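Local coordinates for protein proteasome chaperone 3 (PDB 2Z5C) that helps assemble the 20S proteasome in yeast by facilitating formation of its alpha-ring, at residues 65-69 and 83-88. Residues are numbered along the deposited sequence; the frame is centred on the assembly and turned at random.
Sequences YQVVT and CVQIAE
Tyr65 reaches across to Val84, Ala87 and Glu88, and shows how one aromatic side chain can tie the approach to edge strand 66-69 to helix 79-91. Its CG stands anti to the carbonyl carbon (chi1 -72°), a setting that directs the ring past Val84 toward Ala87 and Glu88. From the root outward, Tyr65 CB meets Val84 CG2 at 3.9 Å. Next, CD1 packs on Val84 CG1, which lies in the ring plane at the edge. Farther along, CE1 and CZ pass the methyl of Ala87; Ala87 CB sits over one face, 3.9 Å from the centroid of the Tyr65 ring and 27° off the normal, a CH-pi contact displaced toward the rim. At the tip, Tyr65 OH may give a weak hydrogen bond to Glu88 OE2 (3.1 Å); Ala87 O lies 3.0 Å from Tyr65 OH, so where the one proton goes is not settled. Glu88 OE2 has a stronger partner in Arg92, a salt bridge. Two residues on, Val67 extends the apolar contact, its CG2 touching Cys83 CB and Val84 CG2, each at 4.1 Å. Cys83 and Ala87 also pack on the adjoining strand 50-55, continuing the packing of helix 79-91 on the mixed sheet. Chemically, the interface is mainly apolar, with one polar end at the tyrosine hydroxyl: aliphatic groups hold the ring at edge and face, while the Arg92-paired carboxylate probably contributes only modestly to holding the hydroxyl.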
# COMPACT_ATOMS: atom_id res chain seq x y z
N TYR B 65 8.31 23.71 -2.59
CA TYR B 65 7.45 22.52 -2.72
C TYR B 65 8.11 21.24 -2.24
O TYR B 65 9.32 21.11 -2.27
CB TYR B 65 7.00 22.34 -4.15
CG TYR B 65 5.99 23.35 -4.62
CD1 TYR B 65 5.84 23.62 -5.97
CD2 TYR B 65 5.18 24.03 -3.71
CE1 TYR B 65 4.91 24.53 -6.41
CE2 TYR B 65 4.24 24.95 -4.13
CZ TYR B 65 4.11 25.20 -5.48
OH TYR B 65 3.18 26.11 -5.90
N GLN B 66 7.31 20.27 -1.84
CA GLN B 66 7.88 19.09 -1.18
C GLN B 66 6.91 17.90 -1.30
O GLN B 66 6.20 17.60 -0.35
CB GLN B 66 8.20 19.46 0.28
CG GLN B 66 9.09 18.48 1.03
CD GLN B 66 8.28 17.48 1.83
OE1 GLN B 66 8.55 16.27 1.77
NE2 GLN B 66 7.28 17.97 2.58
N VAL B 67 6.90 17.25 -2.47
CA VAL B 67 6.06 16.09 -2.76
C VAL B 67 6.30 14.87 -1.85
O VAL B 67 7.43 14.52 -1.54
CB VAL B 67 6.29 15.62 -4.18
CG1 VAL B 67 5.25 14.60 -4.56
CG2 VAL B 67 6.25 16.80 -5.15
N VAL B 68 5.23 14.23 -1.41
CA VAL B 68 5.34 13.02 -0.59
C VAL B 68 4.44 11.96 -1.19
O VAL B 68 3.31 12.26 -1.58
CB VAL B 68 4.99 13.29 0.86
CG1 VAL B 68 4.88 11.99 1.62
CG2 VAL B 68 6.04 14.17 1.49
N THR B 69 4.93 10.74 -1.31
CA THR B 69 4.15 9.70 -1.96
C THR B 69 3.34 8.89 -0.97
O THR B 69 3.89 8.28 -0.05
CB THR B 69 5.04 8.80 -2.82
OG1 THR B 69 5.59 9.61 -3.87
CG2 THR B 69 4.25 7.61 -3.40
N CYS B 83 3.41 16.95 -10.47
CA CYS B 83 2.92 17.51 -9.25
C CYS B 83 3.27 18.97 -9.11
O CYS B 83 2.37 19.78 -8.88
CB CYS B 83 3.43 16.72 -8.06
SG CYS B 83 2.58 15.17 -7.95
N VAL B 84 4.54 19.32 -9.27
CA VAL B 84 4.98 20.68 -8.95
C VAL B 84 4.43 21.66 -9.98
O VAL B 84 4.11 22.81 -9.68
CB VAL B 84 6.50 20.78 -8.71
CG1 VAL B 84 6.97 22.21 -8.73
CG2 VAL B 84 6.84 20.15 -7.37
N GLN B 85 4.27 21.16 -11.20
CA GLN B 85 3.51 21.88 -12.20
C GLN B 85 2.11 22.22 -11.73
O GLN B 85 1.77 23.41 -11.62
CB GLN B 85 3.49 21.11 -13.52
CG GLN B 85 4.86 21.14 -14.15
CD GLN B 85 5.47 22.51 -14.01
OE1 GLN B 85 5.11 23.42 -14.75
NE2 GLN B 85 6.36 22.69 -13.05
N ILE B 86 1.31 21.19 -11.42
CA ILE B 86 -0.07 21.36 -10.95
C ILE B 86 -0.11 22.31 -9.76
O ILE B 86 -1.01 23.17 -9.68
CB ILE B 86 -0.71 20.02 -10.58
CG1 ILE B 86 -0.89 19.13 -11.83
CG2 ILE B 86 -2.08 20.26 -9.95
CD1 ILE B 86 -1.15 17.65 -11.54
N ALA B 87 0.87 22.19 -8.88
CA ALA B 87 0.95 23.03 -7.69
C ALA B 87 1.14 24.52 -8.01
O ALA B 87 0.65 25.39 -7.27
CB ALA B 87 2.05 22.53 -6.77
N GLU B 88 1.86 24.81 -9.10
CA GLU B 88 2.05 26.19 -9.58
C GLU B 88 0.81 26.72 -10.26
O GLU B 88 0.37 27.83 -9.97
CB GLU B 88 3.27 26.31 -10.52
CG GLU B 88 4.64 26.28 -9.80
CD GLU B 88 4.77 27.31 -8.68
OE1 GLU B 88 5.88 27.46 -8.12
OE2 GLU B 88 3.77 27.98 -8.35